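Side-chain contacts in heme-binding protein A (Haemophilus parasuis 29755, PDB 3TPA), which probably binds glutathione or a related small peptide as the solute-binding component of an ABC import system: residues 250-253 against 254-258; 26-29 against 30-33; 390-393 against 394-397; 369-372 against 373-377. The protein carries 1 engineered substitution. One frame throughout, in Å; residues are numbered along the deposited sequence.

Contact 1 of 4, residues 250-253 against 254-258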
loop_
_atom_site.group_PDB
_atom_site.type_symbol
_atom_site.label_atom_id
_atom_site.label_comp_id
_atom_site.label_asym_id
_atom_site.label_seq_id
_atom_site.Cartn_x
_atom_site.Cartn_y
_atom_site.Cartn_z
ATOM N N SER A 250 -9.415 20.724 2.205
ATOM C CA SER A 250 -10.224 21.940 2.120
ATOM C C SER A 250 -10.337 22.453 0.689
ATOM O O SER A 250 -11.298 23.134 0.350
ATOM C CB SER A 250 -9.582 23.055 2.957
ATOM O OG SER A 250 -9.267 22.611 4.260
ATOM N N ASP A 251 -9.319 22.180 -0.123
ATOM C CA ASP A 251 -9.257 22.679 -1.492
ATOM C C ASP A 251 -9.917 21.754 -2.514
ATOM O O ASP A 251 -10.152 22.149 -3.646
ATOM C CB ASP A 251 -7.793 22.902 -1.925
ATOM C CG ASP A 251 -7.132 24.064 -1.209
ATOM O OD1 ASP A 251 -7.817 25.064 -0.916
ATOM O OD2 ASP A 251 -5.907 23.976 -0.946
ATOM N N ILE A 252 -10.188 20.516 -2.131
ATOM C CA ILE A 252 -10.690 19.525 -3.085
ATOM C C ILE A 252 -11.997 19.929 -3.772
ATOM O O ILE A 252 -12.122 19.839 -4.999
ATOM C CB ILE A 252 -10.836 18.134 -2.445
ATOM C CG1 ILE A 252 -9.452 17.540 -2.172
ATOM C CG2 ILE A 252 -11.589 17.216 -3.373
ATOM C CD1 ILE A 252 -8.610 17.312 -3.426
ATOM N N ALA A 253 -12.967 20.371 -2.978
ATOM C CA ALA A 253 -14.266 20.779 -3.508
ATOM C C ALA A 253 -14.150 21.859 -4.591
ATOM O O ALA A 253 -14.780 21.768 -5.638
ATOM C CB ALA A 253 -15.168 21.263 -2.374
ATOM N N GLN A 254 -13.338 22.878 -4.351
ATOM C CA GLN A 254 -13.125 23.887 -5.381
ATOM C C GLN A 254 -12.280 23.395 -6.570
ATOM O O GLN A 254 -12.457 23.873 -7.697
ATOM C CB GLN A 254 -12.515 25.158 -4.791
ATOM C CG GLN A 254 -12.185 26.214 -5.853
ATOM C CD GLN A 254 -13.415 26.655 -6.629
ATOM O OE1 GLN A 254 -14.511 26.765 -6.073
ATOM N NE2 GLN A 254 -13.240 26.907 -7.919
ATOM N N MET A 255 -11.350 22.467 -6.320
ATOM C CA MET A 255 -10.554 21.883 -7.407
ATOM C C MET A 255 -11.478 21.170 -8.389
ATOM O O MET A 255 -11.234 21.166 -9.587
ATOM C CB MET A 255 -9.500 20.886 -6.901
ATOM C CG MET A 255 -8.291 21.469 -6.215
ATOM S SD MET A 255 -7.165 20.171 -5.612
ATOM C CE MET A 255 -5.883 21.178 -4.856
ATOM N N LYS A 256 -12.531 20.548 -7.867
ATOM C CA LYS A 256 -13.511 19.866 -8.706
ATOM C C LYS A 256 -14.262 20.833 -9.635
ATOM O O LYS A 256 -14.903 20.407 -10.590
ATOM C CB LYS A 256 -14.500 19.081 -7.842
ATOM C CG LYS A 256 -13.961 17.721 -7.337
ATOM C CD LYS A 256 -14.859 17.132 -6.252
ATOM C CE LYS A 256 -14.343 15.796 -5.739
ATOM N NZ LYS A 256 -15.230 15.268 -4.653
ATOM N N LYS A 257 -14.180 22.128 -9.349
ATOM C CA LYS A 257 -14.857 23.143 -10.160
ATOM C C LYS A 257 -13.890 23.926 -11.044
ATOM O O LYS A 257 -14.318 24.698 -11.904
ATOM C CB LYS A 257 -15.626 24.122 -9.269
ATOM C CG LYS A 257 -16.729 23.474 -8.428
ATOM C CD LYS A 257 -17.265 24.454 -7.398
ATOM C CE LYS A 257 -18.397 23.850 -6.589
ATOM N NZ LYS A 257 -18.787 24.731 -5.454
ATOM N N ASP A 258 -12.593 23.737 -10.824
ATOM C CA ASP A 258 -11.580 24.509 -11.537
ATOM C C ASP A 258 -11.319 23.973 -12.934
ATOM O O ASP A 258 -10.924 22.821 -13.080
ATOM C CB ASP A 258 -10.265 24.523 -10.755
ATOM C CG ASP A 258 -10.339 25.362 -9.499
ATOM O OD1 ASP A 258 -11.132 26.326 -9.470
ATOM O OD2 ASP A 258 -9.594 25.067 -8.544
HETATM O O HOH W 1 -12.430 24.100 -1.843
#
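Ile252 and Met255 meet on the buried side of a single helical turn, where the two side chains cross obliquely and the methyl CD1 of Ile252 lies 3.9 Å from Met255 SD. Met255 places its CG beside its own backbone N (chi1 -74°) and then runs fully extended. Its thioether therefore passes back along the previous turn, with CG 3.2 Å from Asp251 O and the terminal CE 3.9 Å from Asp251 CB. The apolar end of the methionine is thus laid between the isoleucine branch and the root of the aspartate. The other branch of Ile252 serves a different neighbour: CG2 touches CE of Lys256 at 3.9 Å, using the hydrocarbon part of an extended lysine whose ammonium group has a long, weak ion pair with Glu265. Backbone bonds from Met255 N to Asp251 O (2.9 Å) and from Lys256 N to Ile252 O hold this spacing. On the exposed side, a water links Ser250 O to Gln254 N. Gln254 bends at its second torsion, and its NE2 gives a 2.7 Å hydrogen bond to Asp258 OD1, reaching the carboxylate from 40° above its plane. The other oxygen, Asp258 OD2, is bound by Tyr233 of helix 229-237, so each oxygen of the acid has a hydrogen-bond partner. The result is a worked example of i to i+3 and i to i+4 packing on a short amphipathic helix, with Ile252 and Met255 turned to strands 261-276 and 478-491, and Asp251 and Gln254 touching Tyr233.

Contact 2 of 4, residues 26-29 against 30-33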
loop_
_atom_site.group_PDB
_atom_site.type_symbol
_atom_site.label_atom_id
_atom_site.label_comp_id
_atom_site.label_asym_id
_atom_site.label_seq_id
_atom_site.Cartn_x
_atom_site.Cartn_y
_atom_site.Cartn_z
ATOM N N THR A 26 14.078 1.866 1.281
ATOM C CA THR A 26 13.176 2.970 1.536
ATOM C C THR A 26 12.092 2.570 2.511
ATOM O O THR A 26 11.553 1.469 2.435
ATOM C CB THR A 26 12.511 3.425 0.246
ATOM O OG1 THR A 26 13.492 4.037 -0.593
ATOM C CG2 THR A 26 11.398 4.423 0.538
ATOM N N ASN A 27 11.782 3.490 3.417
ATOM C CA ASN A 27 10.790 3.297 4.462
ATOM C C ASN A 27 9.527 4.028 4.070
ATOM O O ASN A 27 8.418 3.516 4.210
ATOM C CB ASN A 27 11.328 3.890 5.766
ATOM C CG ASN A 27 10.349 3.768 6.921
ATOM O OD1 ASN A 27 9.167 3.481 6.732
ATOM N ND2 ASN A 27 10.843 4.004 8.131
ATOM N N ASP A 28 9.733 5.246 3.583
ATOM C CA ASP A 28 8.674 6.159 3.193
ATOM C C ASP A 28 8.249 5.922 1.749
ATOM O O ASP A 28 8.967 6.281 0.828
ATOM C CB ASP A 28 9.194 7.593 3.355
ATOM C CG ASP A 28 8.171 8.630 2.965
ATOM O OD1 ASP A 28 7.190 8.794 3.717
ATOM O OD2 ASP A 28 8.352 9.280 1.914
ATOM N N ALA A 29 7.076 5.326 1.549
ATOM C CA ALA A 29 6.632 4.969 0.198
ATOM C C ALA A 29 6.675 6.153 -0.791
ATOM O O ALA A 29 6.781 5.976 -2.001
ATOM C CB ALA A 29 5.233 4.313 0.231
ATOM N N ASN A 30 6.610 7.363 -0.273
ATOM C CA ASN A 30 6.706 8.532 -1.143
ATOM C C ASN A 30 8.041 8.696 -1.899
ATOM O O ASN A 30 8.049 9.292 -2.966
ATOM C CB ASN A 30 6.316 9.810 -0.393
ATOM C CG ASN A 30 4.818 9.886 -0.114
ATOM O OD1 ASN A 30 4.364 9.583 0.989
ATOM N ND2 ASN A 30 4.044 10.278 -1.124
ATOM N N ASP A 31 9.147 8.162 -1.360
ATOM C CA ASP A 31 10.465 8.167 -2.037
ATOM C C ASP A 31 10.474 7.364 -3.336
ATOM O O ASP A 31 11.288 7.586 -4.210
ATOM C CB ASP A 31 11.554 7.548 -1.140
ATOM C CG ASP A 31 12.003 8.468 -0.014
ATOM O OD1 ASP A 31 11.669 9.663 -0.050
ATOM O OD2 ASP A 31 12.709 7.994 0.900
ATOM N N PHE A 32 9.598 6.375 -3.410
ATOM C CA PHE A 32 9.492 5.500 -4.574
ATOM C C PHE A 32 9.192 6.288 -5.842
ATOM O O PHE A 32 9.677 5.964 -6.916
ATOM C CB PHE A 32 8.402 4.455 -4.346
ATOM C CG PHE A 32 8.766 3.383 -3.351
ATOM C CD1 PHE A 32 10.069 2.935 -3.220
ATOM C CD2 PHE A 32 7.783 2.793 -2.565
ATOM C CE1 PHE A 32 10.396 1.908 -2.297
ATOM C CE2 PHE A 32 8.102 1.765 -1.646
ATOM C CZ PHE A 32 9.405 1.338 -1.510
ATOM N N ASN A 33 8.401 7.346 -5.712
ATOM C CA ASN A 33 8.026 8.151 -6.861
ATOM C C ASN A 33 9.249 8.791 -7.535
ATOM O O ASN A 33 9.247 9.050 -8.740
ATOM C CB ASN A 33 7.035 9.243 -6.431
ATOM C CG ASN A 33 5.668 8.685 -6.138
ATOM O OD1 ASN A 33 5.237 7.742 -6.790
ATOM N ND2 ASN A 33 4.977 9.255 -5.151
HETATM O O HOH W 2 13.616 5.475 -3.064
HETATM O O HOH W 3 12.327 6.126 2.962
HETATM O O HOH W 4 9.113 11.398 0.385
#
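Thr26 rests its methyl on the ring of Phe32 in a CH-pi contact: CG2 stands 4.3 Å from the ring centroid and 25° off the normal, over one face, while CB lies 3.6 Å from CE1. That methyl also lies against Asp31, with CG2 3.6 Å from Asp31 CB. It can serve both because it is anti to the threonine nitrogen, which turns OG1 the other way, to the carbonyl of Ser22 and to a water that reaches Asp31 O weakly. At the far end of the ring from this threonine, Ala29 CB touches CD2. In this helix-like turn, in the loop between strand 9-14 and helix 36-39, residues 30-33 have helical backbone angles without the regular bonds; Asp31 N bonds to Asp28 O at 2.9 Å and Phe32 N, at longer range, to Ala29 O. A second water accepts from Asn27 N and donates to Asp31 OD2. Further out, Tyr121 meets the Phe32 ring, and the amides of Met19 and Lys20 give weak hydrogen bonds to Asp31. The carboxylates of Asp28 and Asp31 come within 3.9 Å (OD2 to OD1), and one water donates to both, at 2.7 Å to Asp28 OD2. Two like charges so close should cost energy; the shared water and the backbone N-H donors round Asp31 would offset part of it, though either acid's ionisation may shift.

Contact 3 of 4, residues 390-393 against 394-397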
loop_
_atom_site.group_PDB
_atom_site.type_symbol
_atom_site.label_atom_id
_atom_site.label_comp_id
_atom_site.label_asym_id
_atom_site.label_seq_id
_atom_site.Cartn_x
_atom_site.Cartn_y
_atom_site.Cartn_z
ATOM N N THR A 390 -7.139 8.190 25.929
ATOM C CA THR A 390 -5.995 8.725 25.202
ATOM C C THR A 390 -4.703 8.050 25.654
ATOM O O THR A 390 -4.524 7.769 26.835
ATOM C CB THR A 390 -5.895 10.244 25.436
ATOM O OG1 THR A 390 -7.111 10.878 25.004
ATOM C CG2 THR A 390 -4.709 10.828 24.683
ATOM N N HIS A 391 -3.811 7.785 24.706
ATOM C CA HIS A 391 -2.539 7.123 24.980
ATOM C C HIS A 391 -1.505 7.677 24.015
ATOM O O HIS A 391 -1.866 8.174 22.952
ATOM C CB HIS A 391 -2.646 5.604 24.728
ATOM C CG HIS A 391 -3.334 4.839 25.816
ATOM N ND1 HIS A 391 -2.749 4.599 27.044
ATOM C CD2 HIS A 391 -4.546 4.243 25.854
ATOM C CE1 HIS A 391 -3.583 3.907 27.797
ATOM N NE2 HIS A 391 -4.680 3.675 27.098
ATOM N N GLU A 392 -0.224 7.593 24.365
ATOM C CA GLU A 392 0.837 7.924 23.422
ATOM C C GLU A 392 0.936 6.820 22.377
ATOM O O GLU A 392 0.585 5.682 22.644
ATOM C CB GLU A 392 2.187 8.080 24.126
ATOM C CG GLU A 392 2.268 9.251 25.095
ATOM C CD GLU A 392 2.132 8.816 26.540
ATOM O OE1 GLU A 392 1.001 8.496 26.960
ATOM O OE2 GLU A 392 3.158 8.788 27.253
ATOM N N TRP A 393 1.441 7.168 21.204
ATOM C CA TRP A 393 1.492 6.264 20.046
ATOM C C TRP A 393 1.978 4.868 20.412
ATOM O O TRP A 393 1.264 3.887 20.199
ATOM C CB TRP A 393 2.375 6.871 18.947
ATOM C CG TRP A 393 2.445 6.122 17.627
ATOM C CD1 TRP A 393 3.578 5.837 16.914
ATOM C CD2 TRP A 393 1.349 5.599 16.858
ATOM N NE1 TRP A 393 3.258 5.167 15.757
ATOM C CE2 TRP A 393 1.899 5.012 15.694
ATOM C CE3 TRP A 393 -0.036 5.567 17.036
ATOM C CZ2 TRP A 393 1.112 4.394 14.726
ATOM C CZ3 TRP A 393 -0.815 4.959 16.068
ATOM C CH2 TRP A 393 -0.239 4.379 14.930
ATOM N N ALA A 394 3.179 4.772 20.972
ATOM C CA ALA A 394 3.743 3.469 21.308
ATOM C C ALA A 394 2.890 2.660 22.281
ATOM O O ALA A 394 2.748 1.451 22.106
ATOM C CB ALA A 394 5.169 3.617 21.845
ATOM N N ASP A 395 2.330 3.318 23.300
ATOM C CA ASP A 395 1.500 2.627 24.287
ATOM C C ASP A 395 0.222 2.133 23.642
ATOM O O ASP A 395 -0.195 0.999 23.853
ATOM C CB ASP A 395 1.138 3.533 25.474
ATOM C CG ASP A 395 2.292 3.724 26.440
ATOM O OD1 ASP A 395 3.175 2.847 26.490
ATOM O OD2 ASP A 395 2.316 4.758 27.148
ATOM N N PHE A 396 -0.388 3.016 22.867
ATOM C CA PHE A 396 -1.621 2.735 22.139
ATOM C C PHE A 396 -1.461 1.436 21.364
ATOM O O PHE A 396 -2.281 0.524 21.461
ATOM C CB PHE A 396 -1.907 3.907 21.192
ATOM C CG PHE A 396 -3.059 3.683 20.239
ATOM C CD1 PHE A 396 -4.367 3.847 20.654
ATOM C CD2 PHE A 396 -2.816 3.345 18.905
ATOM C CE1 PHE A 396 -5.426 3.660 19.765
ATOM C CE2 PHE A 396 -3.859 3.157 18.008
ATOM C CZ PHE A 396 -5.166 3.322 18.439
ATOM N N ASN A 397 -0.378 1.347 20.608
ATOM C CA ASN A 397 -0.106 0.155 19.816
ATOM C C ASN A 397 0.256 -1.087 20.619
ATOM O O ASN A 397 -0.224 -2.167 20.319
ATOM C CB ASN A 397 0.987 0.431 18.786
ATOM C CG ASN A 397 0.479 1.253 17.632
ATOM O OD1 ASN A 397 -0.643 1.051 17.172
ATOM N ND2 ASN A 397 1.285 2.196 17.169
HETATM O O HOH W 5 -0.027 6.128 27.165
#
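Asn397 sets its ND2 over one face of Trp393 across the first turn of helix 393-401, which follows strand 384-389 of the mixed sheet and has Glu392 at its N-cap position. The indole described is one of two deposited conformers. In it, CG is anti to the backbone N (chi1 -175°), and the ring folds over the side of the helix on which Asn397 lies. The amide plane is 73° from that of the ring, with ND2 3.1 Å above the indole, over its centre. Phe396 also has CG anti to N (chi1 173°), and its ring meets the six-membered ring of Trp393 rim to rim, with CD2 3.8 Å from Trp393 CZ3. Tyr410 meets the same phenyl ring. His391 packs its CB against Phe396 CB at 4.0 Å and its ring against Trp356. On the outer side, Glu392, also one of two conformers and bent at its second torsion, lies alongside Asp395, both acids pointing the same way. A single water mediates between them: it lies in the plane of the imidazole at its edge, 3.1 Å from His391 ND1, and donates to Glu392 OE1 at 2.6 Å, in this conformer, and to Asp395 OD2 at 2.7 Å. The turn is closed by a nearly straight bond, Phe396 N to Glu392 O, of 2.8 Å.

Contact 4 of 4, residues 369-372 against 373-377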
loop_
_atom_site.group_PDB
_atom_site.type_symbol
_atom_site.label_atom_id
_atom_site.label_comp_id
_atom_site.label_asym_id
_atom_site.label_seq_id
_atom_site.Cartn_x
_atom_site.Cartn_y
_atom_site.Cartn_z
ATOM N N ARG A 369 -10.192 11.155 16.631
ATOM C CA ARG A 369 -10.847 11.768 17.783
ATOM C C ARG A 369 -12.319 12.030 17.497
ATOM O O ARG A 369 -13.187 11.707 18.302
ATOM C CB ARG A 369 -10.132 13.066 18.186
ATOM C CG ARG A 369 -10.807 13.868 19.300
ATOM C CD ARG A 369 -10.724 13.193 20.661
ATOM N NE ARG A 369 -9.363 12.804 21.016
ATOM C CZ ARG A 369 -9.017 12.339 22.214
ATOM N NH1 ARG A 369 -7.766 11.990 22.462
ATOM N NH2 ARG A 369 -9.931 12.224 23.165
ATOM N N ARG A 370 -12.598 12.615 16.340
ATOM C CA ARG A 370 -13.990 12.894 15.976
ATOM C C ARG A 370 -14.768 11.617 15.680
ATOM O O ARG A 370 -15.944 11.518 16.006
ATOM C CB ARG A 370 -14.094 13.860 14.794
ATOM C CG ARG A 370 -15.546 14.157 14.402
ATOM C CD ARG A 370 -16.219 15.078 15.419
ATOM N NE ARG A 370 -17.571 15.467 15.024
ATOM C CZ ARG A 370 -17.855 16.344 14.064
ATOM N NH1 ARG A 370 -16.885 16.932 13.374
ATOM N NH2 ARG A 370 -19.118 16.633 13.788
ATOM N N THR A 371 -14.114 10.652 15.042
ATOM C CA THR A 371 -14.685 9.323 14.866
ATOM C C THR A 371 -15.139 8.808 16.235
ATOM O O THR A 371 -16.293 8.447 16.433
ATOM C CB THR A 371 -13.639 8.336 14.286
ATOM O OG1 THR A 371 -13.123 8.834 13.046
ATOM C CG2 THR A 371 -14.261 6.954 14.057
ATOM N N ALA A 372 -14.224 8.802 17.195
ATOM C CA ALA A 372 -14.544 8.291 18.525
ATOM C C ALA A 372 -15.728 9.027 19.174
ATOM O O ALA A 372 -16.567 8.415 19.837
ATOM C CB ALA A 372 -13.308 8.351 19.431
ATOM N N GLU A 373 -15.778 10.346 19.004
ATOM C CA GLU A 373 -16.821 11.154 19.645
ATOM C C GLU A 373 -18.204 10.827 19.099
ATOM O O GLU A 373 -19.178 10.731 19.848
ATOM C CB GLU A 373 -16.531 12.654 19.466
ATOM C CG GLU A 373 -15.453 13.175 20.382
ATOM C CD GLU A 373 -14.994 14.574 20.019
ATOM O OE1 GLU A 373 -15.490 15.130 19.015
ATOM O OE2 GLU A 373 -14.122 15.113 20.735
ATOM N N ILE A 374 -18.291 10.668 17.785
ATOM C CA ILE A 374 -19.574 10.376 17.138
ATOM C C ILE A 374 -20.099 9.038 17.629
ATOM O O ILE A 374 -21.271 8.886 18.011
ATOM C CB ILE A 374 -19.423 10.335 15.601
ATOM C CG1 ILE A 374 -19.216 11.750 15.058
ATOM C CG2 ILE A 374 -20.645 9.682 14.937
ATOM C CD1 ILE A 374 -18.689 11.774 13.667
ATOM N N ILE A 375 -19.212 8.058 17.641
ATOM C CA ILE A 375 -19.574 6.724 18.107
ATOM C C ILE A 375 -19.972 6.741 19.579
ATOM O O ILE A 375 -20.981 6.171 19.950
ATOM C CB ILE A 375 -18.428 5.736 17.857
ATOM C CG1 ILE A 375 -18.444 5.319 16.390
ATOM C CG2 ILE A 375 -18.572 4.517 18.724
ATOM C CD1 ILE A 375 -17.099 5.426 15.733
ATOM N N GLN A 376 -19.184 7.418 20.409
ATOM C CA GLN A 376 -19.514 7.558 21.826
ATOM C C GLN A 376 -20.954 8.070 22.050
ATOM O O GLN A 376 -21.670 7.551 22.908
ATOM C CB GLN A 376 -18.513 8.488 22.517
ATOM C CG GLN A 376 -18.849 8.822 23.964
ATOM C CD GLN A 376 -17.868 9.828 24.557
ATOM O OE1 GLN A 376 -17.597 10.867 23.961
ATOM N NE2 GLN A 376 -17.320 9.514 25.721
ATOM N N ALA A 377 -21.369 9.071 21.273
ATOM C CA ALA A 377 -22.698 9.688 21.437
ATOM C C ALA A 377 -23.840 8.759 21.063
ATOM O O ALA A 377 -24.878 8.739 21.732
ATOM C CB ALA A 377 -22.807 10.994 20.629
#
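The carboxylate of Glu373 lies between the aliphatic parts of two arginines, Arg369 and Arg370, and meets neither guanidinium in a salt bridge. Its OE1 is 3.7 Å from Arg370 CD, and OE2 is 3.8 Å from Arg369 CG in the arginine conformer described, one of two deposited. The guanidinium planes are turned 49° (Arg370) and 67° (Arg369) from the carboxylate. Arg370 NE stays 4.5 Å from OE1, so any attraction is probably long-range, and Ile374 CG1 approaches that guanidinium obliquely; this pair also touches a crystal neighbour. Arg369 instead reaches Thr390 with NH1. Deeper in, Thr371 and Ile375 run side by side, CG2 to CD1 at 3.6 Å; Ile375 CD1 is 3.2 Å from Thr371 O, a tight approach that goes with a chi2 (131°) away from the staggered values. The threonine hydroxyl is taken up by Asn367 O and Asn365 ND2. Successive backbone bonds, among them Gln376 N to Ala372 O at 2.9 Å, keep the helix regular. Helix 368-381 is the connection of a beta-alpha-beta crossover: Ala372 and Ile375 pack on strand 351-356, Ala372, Glu373 and Gln376 on strand 384-389, and Arg370, Thr371, Ile374 and Ile375 against helix 298-306.

From the N terminus, the four contacts come in the order 2, 1, 4, 3; they are in series, each a local contact along a helix or round a turn, closing no long loop, none nested or crossing. Contact 2 shapes the loop between strand 9-14 and helix 36-39. Contact 1 lies on helix 249-255, which leads into strand 261-276, its centre about 27 Å from that of contact 2. Contacts 4 and 3 sit either side of strand 384-389, on the helix that enters it and at the turn that leaves it. This pair alone touches, through a probable hydrogen bond from Arg369 to Thr390, so helix 368-381 is tied to the loop that leaves strand 384-389.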